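Local coordinates for protein HTH-type dhaKLM operon transcriptional activator DhaS (Lactococcus lactis, PDB 2IU5) that activates transcription of the dhaKLM operon by binding an inverted repeat that partly overlaps the -35 sequence of its promoter, in complex with DhaQ and in response to dihydroxyacetone, at residues 16-21 with 37-42; 24-29 with 100-105; 78-83 with 177-182; 121-126 with 144-149. The protein carries 1 engineered substitution. All coordinates share one frame; numbering follows the deposited sequence.

Contact 1: 16-21 with 37-42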
loop_
_atom_site.group_PDB
_atom_site.type_symbol
_atom_site.label_atom_id
_atom_site.label_comp_id
_atom_site.label_asym_id
_atom_site.label_seq_id
_atom_site.Cartn_x
_atom_site.Cartn_y
_atom_site.Cartn_z
ATOM N N LYS A 16 24.622 -5.473 -18.970
ATOM C CA LYS A 16 24.466 -4.144 -18.394
ATOM C C LYS A 16 24.454 -3.070 -19.472
ATOM O O LYS A 16 23.712 -2.087 -19.358
ATOM C CB LYS A 16 25.530 -3.877 -17.315
ATOM C CG LYS A 16 25.192 -4.603 -16.037
ATOM C CD LYS A 16 26.206 -4.336 -14.929
ATOM C CE LYS A 16 25.417 -3.999 -13.664
ATOM N NZ LYS A 16 26.191 -3.326 -12.577
ATOM N N ILE A 17 25.268 -3.258 -20.508
ATOM C CA ILE A 17 25.309 -2.320 -21.632
ATOM C C ILE A 17 23.980 -2.329 -22.387
ATOM O O ILE A 17 23.422 -1.272 -22.720
ATOM C CB ILE A 17 26.500 -2.636 -22.545
ATOM C CG1 ILE A 17 27.821 -2.402 -21.815
ATOM C CG2 ILE A 17 26.437 -1.815 -23.836
ATOM C CD1 ILE A 17 28.984 -2.935 -22.608
ATOM N N ILE A 18 23.473 -3.534 -22.647
ATOM C CA ILE A 18 22.197 -3.673 -23.353
ATOM C C ILE A 18 21.076 -3.048 -22.513
ATOM O O ILE A 18 20.256 -2.293 -23.018
ATOM C CB ILE A 18 21.913 -5.156 -23.630
ATOM C CG1 ILE A 18 22.917 -5.700 -24.650
ATOM C CG2 ILE A 18 20.506 -5.325 -24.164
ATOM C CD1 ILE A 18 22.867 -7.229 -24.725
ATOM N N ALA A 19 21.036 -3.352 -21.221
ATOM C CA ALA A 19 20.019 -2.768 -20.345
ATOM C C ALA A 19 20.062 -1.235 -20.282
ATOM O O ALA A 19 19.018 -0.546 -20.303
ATOM C CB ALA A 19 20.178 -3.330 -18.924
ATOM N N LYS A 20 21.265 -0.690 -20.196
ATOM C CA LYS A 20 21.421 0.767 -20.188
ATOM C C LYS A 20 20.864 1.388 -21.466
ATOM O O LYS A 20 20.163 2.404 -21.422
ATOM C CB LYS A 20 22.880 1.169 -19.975
ATOM C CG LYS A 20 23.088 2.661 -19.794
ATOM C CD LYS A 20 22.174 3.183 -18.682
ATOM C CE LYS A 20 22.576 4.585 -18.196
ATOM N NZ LYS A 20 22.160 5.622 -19.187
ATOM N N ALA A 21 21.189 0.765 -22.593
ATOM C CA ALA A 21 20.631 1.200 -23.870
ATOM C C ALA A 21 19.102 1.221 -23.865
ATOM O O ALA A 21 18.474 2.207 -24.282
ATOM C CB ALA A 21 21.162 0.327 -24.987
ATOM N N SER A 37 16.531 -4.327 -32.606
ATOM C CA SER A 37 17.444 -3.581 -33.465
ATOM C C SER A 37 17.777 -2.210 -32.861
ATOM O O SER A 37 18.948 -1.826 -32.842
ATOM C CB SER A 37 16.825 -3.438 -34.845
ATOM O OG SER A 37 16.598 -4.731 -35.388
ATOM N N ASP A 38 16.764 -1.480 -32.376
ATOM C CA ASP A 38 16.990 -0.150 -31.796
ATOM C C ASP A 38 17.907 -0.251 -30.573
ATOM O O ASP A 38 18.852 0.536 -30.421
ATOM C CB ASP A 38 15.679 0.516 -31.345
ATOM C CG ASP A 38 14.753 0.871 -32.480
ATOM O OD1 ASP A 38 15.255 1.124 -33.606
ATOM O OD2 ASP A 38 13.510 0.907 -32.249
ATOM N N ILE A 39 17.627 -1.221 -29.708
ATOM C CA ILE A 39 18.415 -1.396 -28.480
ATOM C C ILE A 39 19.878 -1.604 -28.815
ATOM O O ILE A 39 20.767 -0.993 -28.214
ATOM C CB ILE A 39 17.881 -2.571 -27.654
ATOM C CG1 ILE A 39 16.514 -2.186 -27.096
ATOM C CG2 ILE A 39 18.808 -2.885 -26.463
ATOM C CD1 ILE A 39 15.721 -3.408 -26.565
ATOM N N MET A 40 20.132 -2.476 -29.782
ATOM C CA MET A 40 21.504 -2.838 -30.110
ATOM C C MET A 40 22.246 -1.767 -30.907
ATOM O O MET A 40 23.453 -1.598 -30.745
ATOM C CB MET A 40 21.573 -4.217 -30.787
ATOM C CG MET A 40 20.977 -5.327 -29.887
ATOM S SD MET A 40 21.780 -5.468 -28.275
ATOM C CE MET A 40 23.308 -6.270 -28.739
ATOM N N GLN A 41 21.538 -1.036 -31.759
ATOM C CA GLN A 41 22.078 0.195 -32.340
ATOM C C GLN A 41 22.535 1.169 -31.263
ATOM O O GLN A 41 23.640 1.723 -31.319
ATOM C CB GLN A 41 21.028 0.855 -33.224
ATOM C CG GLN A 41 20.894 0.101 -34.520
ATOM C CD GLN A 41 19.746 0.608 -35.357
ATOM O OE1 GLN A 41 19.016 1.512 -34.943
ATOM N NE2 GLN A 41 19.579 0.028 -36.538
ATOM N N THR A 42 21.687 1.388 -30.256
ATOM C CA THR A 42 22.012 2.336 -29.204
ATOM C C THR A 42 23.182 1.810 -28.353
ATOM O O THR A 42 24.048 2.579 -27.919
ATOM C CB THR A 42 20.765 2.601 -28.343
ATOM O OG1 THR A 42 19.795 3.263 -29.157
ATOM C CG2 THR A 42 21.060 3.518 -27.173
#
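Ile18 meets Ile39 and Met40, and Ala21 meets Ile39 and Thr42. These pairs join helix 13-28 to helix 36-43. Apolar contacts carry most of the junction. The two branch methyls face each other, Ile18 CG2 against Ile39 CG2 at 3.8 Å, and the two side chains cross at about a right angle. In both residues CG2 is anti to the backbone N (chi1 -68° in Ile18, -69° in Ile39). This leaves CG1 of Ile18 beside its own N, where it meets the sulfur: Ile18 CG1 lies 3.8 Å from Met40 SD. CD1 of Ile18 also packs on the thioether, 4.1 Å from Met40 SD. The methionine chain is bent at both chi2 and chi3, and the curl carries SD and CE to the isoleucine.

This is part of the core of the TetR-type DNA-binding domain. Residues 37-42 fall within the predicted helix-turn-helix motif, and helix 13-28 packs across it. The axes of 16-21 and 37-42 come within 8.5 Å of each other, at 111°. Leu60 of helix 57-73 also touches Ile18, and Phe50 touches Met40.

The remaining contacts are closer to the backbone. Ala21 has its methyl directed at the other helix, and Ala21 CB comes within 3.5 Å of Ile39 O. The small side chain probably allows the close approach here, and the CA atoms of Ala21 and Thr42 are 5.6 Å apart. Thr42 offers its methyl, with Thr42 CG2 3.9 Å from Ala21 CB.

Contact 2: 24-29 with 100-105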
loop_
_atom_site.group_PDB
_atom_site.type_symbol
_atom_site.label_atom_id
_atom_site.label_comp_id
_atom_site.label_asym_id
_atom_site.label_seq_id
_atom_site.Cartn_x
_atom_site.Cartn_y
_atom_site.Cartn_z
ATOM N N ASP A 24 17.766 3.978 -21.616
ATOM C CA ASP A 24 17.906 5.227 -22.353
ATOM C C ASP A 24 16.793 5.437 -23.390
ATOM O O ASP A 24 16.197 6.523 -23.457
ATOM C CB ASP A 24 19.287 5.319 -23.002
ATOM C CG ASP A 24 20.416 5.532 -21.978
ATOM O OD1 ASP A 24 20.128 5.761 -20.777
ATOM O OD2 ASP A 24 21.600 5.468 -22.385
ATOM N N LEU A 25 16.501 4.419 -24.194
ATOM C CA LEU A 25 15.424 4.544 -25.184
ATOM C C LEU A 25 14.051 4.723 -24.527
ATOM O O LEU A 25 13.195 5.428 -25.058
ATOM C CB LEU A 25 15.451 3.330 -26.109
ATOM C CG LEU A 25 16.692 3.297 -27.008
ATOM C CD1 LEU A 25 16.986 1.887 -27.479
ATOM C CD2 LEU A 25 16.568 4.227 -28.210
ATOM N N MET A 26 13.843 4.089 -23.370
ATOM C CA MET A 26 12.549 4.205 -22.656
ATOM C C MET A 26 12.305 5.603 -22.095
ATOM O O MET A 26 11.195 5.954 -21.727
ATOM C CB MET A 26 12.464 3.178 -21.514
ATOM C CG MET A 26 12.284 1.747 -21.973
ATOM S SD MET A 26 10.561 1.440 -22.406
ATOM C CE MET A 26 9.806 1.101 -20.802
ATOM N N GLN A 27 13.344 6.424 -22.024
ATOM C CA GLN A 27 13.124 7.801 -21.615
ATOM C C GLN A 27 12.292 8.562 -22.647
ATOM O O GLN A 27 11.526 9.466 -22.292
ATOM C CB GLN A 27 14.479 8.478 -21.368
ATOM C CG GLN A 27 14.435 9.967 -21.069
ATOM C CD GLN A 27 13.935 10.255 -19.676
ATOM O OE1 GLN A 27 14.084 9.435 -18.769
ATOM N NE2 GLN A 27 13.337 11.416 -19.492
ATOM N N SER A 28 12.449 8.205 -23.919
ATOM C CA SER A 28 11.963 9.091 -24.977
ATOM C C SER A 28 11.169 8.384 -26.064
ATOM O O SER A 28 10.745 9.036 -27.022
ATOM C CB SER A 28 13.149 9.849 -25.605
ATOM O OG SER A 28 14.077 8.909 -26.149
ATOM N N ASN A 29 10.983 7.073 -25.912
ATOM C CA ASN A 29 10.200 6.283 -26.871
ATOM C C ASN A 29 9.185 5.418 -26.132
ATOM O O ASN A 29 9.451 4.993 -25.006
ATOM C CB ASN A 29 11.130 5.375 -27.675
ATOM C CG ASN A 29 12.138 6.147 -28.509
ATOM O OD1 ASN A 29 11.826 6.564 -29.634
ATOM N ND2 ASN A 29 13.345 6.344 -27.975
ATOM N N TYR A 100 9.567 3.906 -15.365
ATOM C CA TYR A 100 8.666 3.229 -14.422
ATOM C C TYR A 100 7.213 3.636 -14.593
ATOM O O TYR A 100 6.315 2.799 -14.420
ATOM C CB TYR A 100 9.157 3.245 -12.954
ATOM C CG TYR A 100 10.275 2.249 -12.837
ATOM C CD1 TYR A 100 9.990 0.877 -12.821
ATOM C CD2 TYR A 100 11.596 2.647 -12.761
ATOM C CE1 TYR A 100 10.984 -0.074 -12.729
ATOM C CE2 TYR A 100 12.619 1.685 -12.663
ATOM C CZ TYR A 100 12.291 0.332 -12.646
ATOM O OH TYR A 100 13.267 -0.624 -12.558
ATOM N N GLN A 101 6.942 4.893 -14.927
ATOM C CA GLN A 101 5.583 5.281 -15.304
ATOM C C GLN A 101 5.073 4.365 -16.420
ATOM O O GLN A 101 3.927 3.882 -16.375
ATOM C CB GLN A 101 5.546 6.699 -15.869
ATOM C CG GLN A 101 5.767 7.791 -14.883
ATOM C CD GLN A 101 5.651 9.152 -15.535
ATOM O OE1 GLN A 101 5.673 9.271 -16.769
ATOM N NE2 GLN A 101 5.523 10.189 -14.713
ATOM N N LYS A 102 5.925 4.131 -17.418
ATOM C CA LYS A 102 5.545 3.247 -18.508
ATOM C C LYS A 102 5.291 1.825 -18.078
ATOM O O LYS A 102 4.350 1.198 -18.551
ATOM C CB LYS A 102 6.539 3.318 -19.658
ATOM C CG LYS A 102 6.497 4.655 -20.348
ATOM C CD LYS A 102 7.618 4.790 -21.368
ATOM C CE LYS A 102 7.536 6.156 -22.013
ATOM N NZ LYS A 102 8.734 6.518 -22.830
ATOM N N ILE A 103 6.122 1.318 -17.185
ATOM C CA ILE A 103 5.970 -0.054 -16.712
ATOM C C ILE A 103 4.681 -0.223 -15.912
ATOM O O ILE A 103 4.008 -1.256 -16.030
ATOM C CB ILE A 103 7.141 -0.472 -15.850
ATOM C CG1 ILE A 103 8.448 -0.451 -16.656
ATOM C CG2 ILE A 103 6.880 -1.852 -15.243
ATOM C CD1 ILE A 103 8.401 -1.247 -17.928
ATOM N N PHE A 104 4.313 0.761 -15.101
ATOM C CA PHE A 104 3.059 0.645 -14.369
ATOM C C PHE A 104 1.875 0.556 -15.327
ATOM O O PHE A 104 0.852 -0.035 -14.977
ATOM C CB PHE A 104 2.855 1.786 -13.370
ATOM C CG PHE A 104 3.621 1.616 -12.104
ATOM C CD1 PHE A 104 3.358 0.546 -11.261
ATOM C CD2 PHE A 104 4.614 2.518 -11.749
ATOM C CE1 PHE A 104 4.084 0.391 -10.073
ATOM C CE2 PHE A 104 5.338 2.367 -10.566
ATOM C CZ PHE A 104 5.062 1.294 -9.734
ATOM N N VAL A 105 2.006 1.136 -16.519
ATOM C CA VAL A 105 0.973 1.018 -17.562
ATOM C C VAL A 105 0.992 -0.339 -18.272
ATOM O O VAL A 105 -0.067 -0.955 -18.459
ATOM C CB VAL A 105 1.070 2.155 -18.604
ATOM C CG1 VAL A 105 0.118 1.885 -19.777
ATOM C CG2 VAL A 105 0.735 3.488 -17.958
HETATM O O HOH W 1 8.754 9.533 -23.076
#
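Lys102 reaches across to the end of helix 13-28 and binds two backbone carbonyls there. Its chain is extended beyond CG, which carries the ammonium to the far segment. Lys102 NZ donates to Met26 O at 2.8 Å. It also donates to Asn29 O at 2.8 Å. In each bond the nitrogen stands above the carbonyl plane, 38° out at Met26 and 62° out at Asn29. A water accepts from Lys102 NZ and donates to Gln27 O at 2.9 Å, so three carbonyls are served directly or through water. Asn29, in the loop that follows, turns its amide back to helix 13-28, and Asn29 ND2 donates to Leu25 O at 3.1 Å. The positive group lies by the carbonyl end of the helix, where it would probably be favoured by the helix dipole. The contact ties the DNA-binding domain of this TetR-family protein to its C-terminal helical domain. The lysine also packs with its base, as Lys102 CB lies 4.1 Å from Met26 CE.

Next along the chain, Ile103 places CD1 4.0 Å from Met26 CE. The two side chains cross at about a right angle. Leu61 and Phe65 of helix 57-73 also touch Ile103.

Contact 3: 78-83 with 177-182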
loop_
_atom_site.group_PDB
_atom_site.type_symbol
_atom_site.label_atom_id
_atom_site.label_comp_id
_atom_site.label_asym_id
_atom_site.label_seq_id
_atom_site.Cartn_x
_atom_site.Cartn_y
_atom_site.Cartn_z
ATOM N N ASP A 78 28.340 -2.867 2.681
ATOM C CA ASP A 78 28.247 -1.986 3.826
ATOM C C ASP A 78 27.729 -2.681 5.061
ATOM O O ASP A 78 26.783 -3.460 5.013
ATOM C CB ASP A 78 27.410 -0.747 3.494
ATOM C CG ASP A 78 28.001 0.062 2.348
ATOM O OD1 ASP A 78 29.015 0.761 2.571
ATOM O OD2 ASP A 78 27.458 0.000 1.226
ATOM N N TYR A 79 28.373 -2.375 6.177
ATOM C CA TYR A 79 27.900 -2.830 7.445
ATOM C C TYR A 79 26.603 -2.147 7.812
ATOM O O TYR A 79 25.707 -2.817 8.298
ATOM C CB TYR A 79 28.932 -2.576 8.537
ATOM C CG TYR A 79 28.707 -3.417 9.765
ATOM C CD1 TYR A 79 29.083 -4.754 9.777
ATOM C CD2 TYR A 79 28.128 -2.882 10.908
ATOM C CE1 TYR A 79 28.885 -5.540 10.895
ATOM C CE2 TYR A 79 27.926 -3.666 12.034
ATOM C CZ TYR A 79 28.310 -4.992 12.013
ATOM O OH TYR A 79 28.122 -5.790 13.120
ATOM N N TYR A 80 26.481 -0.842 7.602
ATOM C CA TYR A 80 25.235 -0.172 7.978
ATOM C C TYR A 80 24.767 0.690 6.835
ATOM O O TYR A 80 25.095 1.877 6.718
ATOM C CB TYR A 80 25.307 0.578 9.322
ATOM C CG TYR A 80 24.015 1.250 9.781
ATOM C CD1 TYR A 80 23.071 0.563 10.542
ATOM C CD2 TYR A 80 23.737 2.580 9.451
ATOM C CE1 TYR A 80 21.880 1.180 10.967
ATOM C CE2 TYR A 80 22.565 3.198 9.866
ATOM C CZ TYR A 80 21.637 2.497 10.624
ATOM O OH TYR A 80 20.479 3.129 11.029
ATOM N N GLY A 81 23.987 0.050 5.986
ATOM C CA GLY A 81 23.801 0.601 4.679
ATOM C C GLY A 81 22.405 1.071 4.343
ATOM O O GLY A 81 22.240 1.719 3.314
ATOM N N TRP A 82 21.390 0.776 5.156
ATOM C CA TRP A 82 20.042 0.934 4.635
ATOM C C TRP A 82 19.685 2.377 4.310
ATOM O O TRP A 82 18.932 2.613 3.360
ATOM C CB TRP A 82 18.983 0.288 5.498
ATOM C CG TRP A 82 18.608 0.978 6.763
ATOM C CD1 TRP A 82 19.067 0.672 7.989
ATOM C CD2 TRP A 82 17.693 2.080 6.928
ATOM N NE1 TRP A 82 18.503 1.511 8.939
ATOM C CE2 TRP A 82 17.659 2.380 8.305
ATOM C CE3 TRP A 82 16.910 2.837 6.051
ATOM C CZ2 TRP A 82 16.873 3.401 8.834
ATOM C CZ3 TRP A 82 16.117 3.862 6.587
ATOM C CH2 TRP A 82 16.110 4.128 7.963
ATOM N N GLN A 83 20.220 3.322 5.087
ATOM C CA GLN A 83 19.845 4.713 4.844
ATOM C C GLN A 83 20.441 5.150 3.511
ATOM O O GLN A 83 19.783 5.854 2.744
ATOM C CB GLN A 83 20.277 5.652 5.976
ATOM C CG GLN A 83 19.608 5.265 7.292
ATOM C CD GLN A 83 19.815 6.279 8.383
ATOM O OE1 GLN A 83 19.872 7.489 8.132
ATOM N NE2 GLN A 83 19.930 5.788 9.611
ATOM N N LEU A 177 10.591 8.851 9.865
ATOM C CA LEU A 177 9.472 8.044 10.320
ATOM C C LEU A 177 9.938 6.612 10.611
ATOM O O LEU A 177 9.465 5.965 11.550
ATOM C CB LEU A 177 8.347 8.064 9.295
ATOM C CG LEU A 177 7.693 9.420 8.987
ATOM C CD1 LEU A 177 6.567 9.149 7.980
ATOM C CD2 LEU A 177 7.106 10.082 10.219
ATOM N N LEU A 178 10.868 6.110 9.803
ATOM C CA LEU A 178 11.308 4.719 10.008
ATOM C C LEU A 178 12.112 4.636 11.295
ATOM O O LEU A 178 11.901 3.740 12.109
ATOM C CB LEU A 178 12.179 4.242 8.842
ATOM C CG LEU A 178 11.452 3.971 7.522
ATOM C CD1 LEU A 178 12.479 3.698 6.410
ATOM C CD2 LEU A 178 10.447 2.809 7.640
ATOM N N LEU A 179 13.038 5.571 11.480
ATOM C CA LEU A 179 13.856 5.547 12.700
ATOM C C LEU A 179 12.997 5.702 13.957
ATOM O O LEU A 179 13.289 5.089 14.985
ATOM C CB LEU A 179 14.915 6.650 12.660
ATOM C CG LEU A 179 16.059 6.413 11.668
ATOM C CD1 LEU A 179 16.859 7.692 11.461
ATOM C CD2 LEU A 179 16.968 5.309 12.178
ATOM N N ALA A 180 11.941 6.516 13.896
ATOM C CA ALA A 180 11.097 6.715 15.068
ATOM C C ALA A 180 10.435 5.414 15.490
ATOM O O ALA A 180 10.308 5.123 16.687
ATOM C CB ALA A 180 10.041 7.743 14.756
ATOM N N GLN A 181 10.018 4.647 14.491
ATOM C CA GLN A 181 9.305 3.401 14.740
ATOM C C GLN A 181 10.278 2.366 15.265
ATOM O O GLN A 181 9.963 1.628 16.206
ATOM C CB GLN A 181 8.736 2.917 13.422
ATOM C CG GLN A 181 7.523 3.698 12.998
ATOM C CD GLN A 181 7.048 3.181 11.677
ATOM O OE1 GLN A 181 6.471 2.112 11.611
ATOM N NE2 GLN A 181 7.293 3.932 10.619
ATOM N N ILE A 182 11.466 2.306 14.655
ATOM C CA ILE A 182 12.485 1.328 15.070
ATOM C C ILE A 182 12.848 1.550 16.542
ATOM O O ILE A 182 13.072 0.600 17.299
ATOM C CB ILE A 182 13.748 1.472 14.194
ATOM C CG1 ILE A 182 13.475 0.934 12.797
ATOM C CG2 ILE A 182 14.991 0.808 14.829
ATOM C CD1 ILE A 182 14.459 1.434 11.747
#
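The backbones of 78-83 and 177-182 stay well apart, with Gln83 CA and Leu179 CA the nearest CA pair at 9.9 Å, so long side chains bridge the gap. Trp82 does most of this. Its CG sits between the backbone N and the carbonyl carbon (chi1 75°), and the six-membered ring points at helix 171-183. Leu178 CD1 approaches obliquely and lies 3.6 Å from Trp82 CZ3. Leu179 comes to the ring edge, near its plane, with Leu179 CD2 3.9 Å from Trp82 CZ2. Ile182 CD1 also approaches obliquely, 4.3 Å from Trp82 CZ2.

One face of the indole is covered from its own segment by Gln83, whose CG stands 3.5 Å above the plane, over the ring centre. The Gln83 chain then runs on extended, and its amide meets Leu179, with Gln83 NE2 3.9 Å from Leu179 CD2. The same nitrogen donates to Tyr80 OH at 3.1 Å, with that oxygen in the amide plane. It arrives at the edge of the tyrosine ring, in plane. Gln129 takes the polar ends of Tyr80 and Trp82: its OE1 is hydrogen-bonded to Tyr80 OH and Trp82 NE1.

The contact joins the start of helix 82-95 to helix 171-183 in the all-helical C-terminal TetR-family domain. Helix 110-132 lies alongside, where Val125 touches both Trp82 and Ile182. Helix 171-183 also packs on the second subunit, where Leu178 touches Tyr148 of that chain.

Contact 4: 121-126 with 144-149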
loop_
_atom_site.group_PDB
_atom_site.type_symbol
_atom_site.label_atom_id
_atom_site.label_comp_id
_atom_site.label_asym_id
_atom_site.label_seq_id
_atom_site.Cartn_x
_atom_site.Cartn_y
_atom_site.Cartn_z
ATOM N N LEU A 121 13.718 -4.216 1.050
ATOM C CA LEU A 121 14.392 -3.079 1.691
ATOM C C LEU A 121 14.113 -3.095 3.198
ATOM O O LEU A 121 15.040 -2.972 4.004
ATOM C CB LEU A 121 13.966 -1.756 1.053
ATOM C CG LEU A 121 14.622 -0.555 1.750
ATOM C CD1 LEU A 121 16.149 -0.584 1.790
ATOM C CD2 LEU A 121 14.098 0.765 1.254
ATOM N N LEU A 122 12.851 -3.261 3.603
ATOM C CA LEU A 122 12.575 -3.309 5.050
ATOM C C LEU A 122 13.291 -4.461 5.771
ATOM O O LEU A 122 13.747 -4.311 6.894
ATOM C CB LEU A 122 11.077 -3.299 5.358
ATOM C CG LEU A 122 10.461 -1.926 5.602
ATOM C CD1 LEU A 122 10.935 -1.354 6.932
ATOM C CD2 LEU A 122 10.721 -0.980 4.440
ATOM N N ASP A 123 13.391 -5.612 5.109
ATOM C CA ASP A 123 14.111 -6.745 5.674
ATOM C C ASP A 123 15.555 -6.310 5.930
ATOM O O ASP A 123 16.105 -6.641 6.979
ATOM C CB ASP A 123 14.009 -7.958 4.738
ATOM C CG ASP A 123 12.639 -8.636 4.820
ATOM O OD1 ASP A 123 11.858 -8.292 5.732
ATOM O OD2 ASP A 123 12.349 -9.506 3.977
ATOM N N LYS A 124 16.122 -5.576 4.973
ATOM C CA LYS A 124 17.492 -5.018 5.093
ATOM C C LYS A 124 17.623 -4.004 6.241
ATOM O O LYS A 124 18.626 -4.006 6.966
ATOM C CB LYS A 124 17.879 -4.368 3.760
ATOM C CG LYS A 124 19.270 -3.725 3.708
ATOM C CD LYS A 124 20.336 -4.761 3.927
ATOM C CE LYS A 124 21.646 -4.347 3.250
ATOM N NZ LYS A 124 22.224 -3.177 3.963
ATOM N N VAL A 125 16.623 -3.140 6.403
ATOM C CA VAL A 125 16.584 -2.210 7.537
ATOM C C VAL A 125 16.686 -2.954 8.860
ATOM O O VAL A 125 17.513 -2.637 9.732
ATOM C CB VAL A 125 15.289 -1.361 7.472
ATOM C CG1 VAL A 125 15.151 -0.494 8.709
ATOM C CG2 VAL A 125 15.304 -0.497 6.226
ATOM N N ILE A 126 15.835 -3.964 9.019
ATOM C CA ILE A 126 15.853 -4.774 10.236
ATOM C C ILE A 126 17.215 -5.444 10.446
ATOM O O ILE A 126 17.780 -5.348 11.524
ATOM C CB ILE A 126 14.747 -5.827 10.155
ATOM C CG1 ILE A 126 13.380 -5.134 10.127
ATOM C CG2 ILE A 126 14.854 -6.784 11.321
ATOM C CD1 ILE A 126 13.008 -4.393 11.405
ATOM N N PHE A 144 5.481 -7.348 11.132
ATOM C CA PHE A 144 4.490 -6.284 11.007
ATOM C C PHE A 144 5.136 -4.970 10.610
ATOM O O PHE A 144 4.660 -4.286 9.699
ATOM C CB PHE A 144 3.725 -6.099 12.307
ATOM C CG PHE A 144 2.581 -5.136 12.194
ATOM C CD1 PHE A 144 1.340 -5.563 11.748
ATOM C CD2 PHE A 144 2.754 -3.808 12.533
ATOM C CE1 PHE A 144 0.279 -4.676 11.641
ATOM C CE2 PHE A 144 1.685 -2.911 12.428
ATOM C CZ PHE A 144 0.461 -3.358 11.983
ATOM N N ILE A 145 6.221 -4.598 11.282
ATOM C CA ILE A 145 6.877 -3.321 10.973
ATOM C C ILE A 145 7.323 -3.306 9.505
ATOM O O ILE A 145 7.210 -2.292 8.783
ATOM C CB ILE A 145 8.058 -3.033 11.936
ATOM C CG1 ILE A 145 8.680 -1.677 11.584
ATOM C CG2 ILE A 145 9.120 -4.076 11.782
ATOM C CD1 ILE A 145 9.373 -1.038 12.768
ATOM N N CYS A 146 7.839 -4.438 9.034
ATOM C CA CYS A 146 8.273 -4.499 7.640
ATOM C C CYS A 146 7.110 -4.369 6.664
ATOM O O CYS A 146 7.179 -3.604 5.701
ATOM C CB CYS A 146 9.008 -5.817 7.380
ATOM S SG CYS A 146 10.620 -5.875 8.225
ATOM N N ARG A 147 6.039 -5.118 6.902
ATOM C CA ARG A 147 4.929 -5.104 5.972
ATOM C C ARG A 147 4.221 -3.747 5.988
ATOM O O ARG A 147 3.812 -3.229 4.943
ATOM C CB ARG A 147 3.971 -6.231 6.274
ATOM C CG ARG A 147 4.589 -7.558 5.853
ATOM C CD ARG A 147 3.565 -8.665 6.044
ATOM N NE ARG A 147 3.277 -8.827 7.456
ATOM C CZ ARG A 147 2.102 -8.567 8.016
ATOM N NH1 ARG A 147 1.101 -8.129 7.264
ATOM N NH2 ARG A 147 1.932 -8.746 9.318
ATOM N N TYR A 148 4.101 -3.192 7.183
ATOM C CA TYR A 148 3.442 -1.886 7.347
ATOM C C TYR A 148 4.185 -0.822 6.560
ATOM O O TYR A 148 3.599 -0.119 5.729
ATOM C CB TYR A 148 3.438 -1.520 8.827
ATOM C CG TYR A 148 2.663 -0.277 9.270
ATOM C CD1 TYR A 148 1.360 -0.385 9.737
ATOM C CD2 TYR A 148 3.256 0.975 9.231
ATOM C CE1 TYR A 148 0.661 0.739 10.146
ATOM C CE2 TYR A 148 2.574 2.124 9.638
ATOM C CZ TYR A 148 1.276 1.980 10.095
ATOM O OH TYR A 148 0.566 3.090 10.507
ATOM N N ASN A 149 5.479 -0.685 6.818
ATOM C CA ASN A 149 6.269 0.317 6.127
ATOM C C ASN A 149 6.498 0.056 4.644
ATOM O O ASN A 149 6.512 1.003 3.852
ATOM C CB ASN A 149 7.550 0.570 6.916
ATOM C CG ASN A 149 7.249 1.299 8.195
ATOM O OD1 ASN A 149 7.029 2.503 8.160
ATOM N ND2 ASN A 149 7.226 0.591 9.316
#
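Segments 121-126 of helix 110-132 and 144-149 of helix 139-163 run roughly antiparallel, at 140°, with their axes 9.1 Å apart at closest approach and Leu122 CA 5.2 Å from Cys146 CA. Leu122 lies against the backbone of the other helix at this point. Its CB meets Cys146 CB at 3.8 Å, and Leu122 CG lies 3.7 Å from Cys146 O. Its branch methyl goes on to Asn149, with Leu122 CD1 3.9 Å from Asn149 CB. These two side chains cross at about a right angle.

Cys146 packs between Leu122 and Ile126. Its sulfur is anti to the carbonyl carbon (chi1 -69°) and packs closely on the isoleucine, with Cys146 SG 3.4 Å from Ile126 CG1. Asp123, which is exposed, brings OD1 near the same sulfur. Ile126 ends on Ile145, with Ile126 CD1 3.9 Å from Ile145 CG2.

The buried amide of Asn149 has polar partners at both ends. Its ND2 donates to Ile145 O at 2.9 Å, one turn back in the helix. Asn149 N reaches that oxygen from the opposite face of its plane. ND2 is also hydrogen-bonded to Gln181 OE1, and OD1 to Tyr148 OH of the second subunit.

The arrangement belongs to the all-helical C-terminal domain of TetR regulators. One side of helix 139-163 packs here on helix 110-132, while another meets the second subunit in the homodimer.

How the contacts relate
Contacts 1 and 4 are both buried helix-helix packing, but they lie on opposite sides of the chain's centre, with centres 35 Å apart. Contacts 2 and 3 are only partly buried. Contacts 1 and 2 share helix 13-28 and touch through Leu25, which packs on Ile39 and Thr42. Their chemistry differs: contact 1 is apolar, inside the DNA-binding domain, while contact 2 adds a lysine on carbonyls where that domain meets the next. Contacts 3 and 4 lie 10 Å apart between centres and form one region. Contact 3 bridges a gap with an indole; contact 4 packs two helices directly, and Leu178 lies against Asn149 between them. Both also touch the second subunit, unlike contacts 1 and 2.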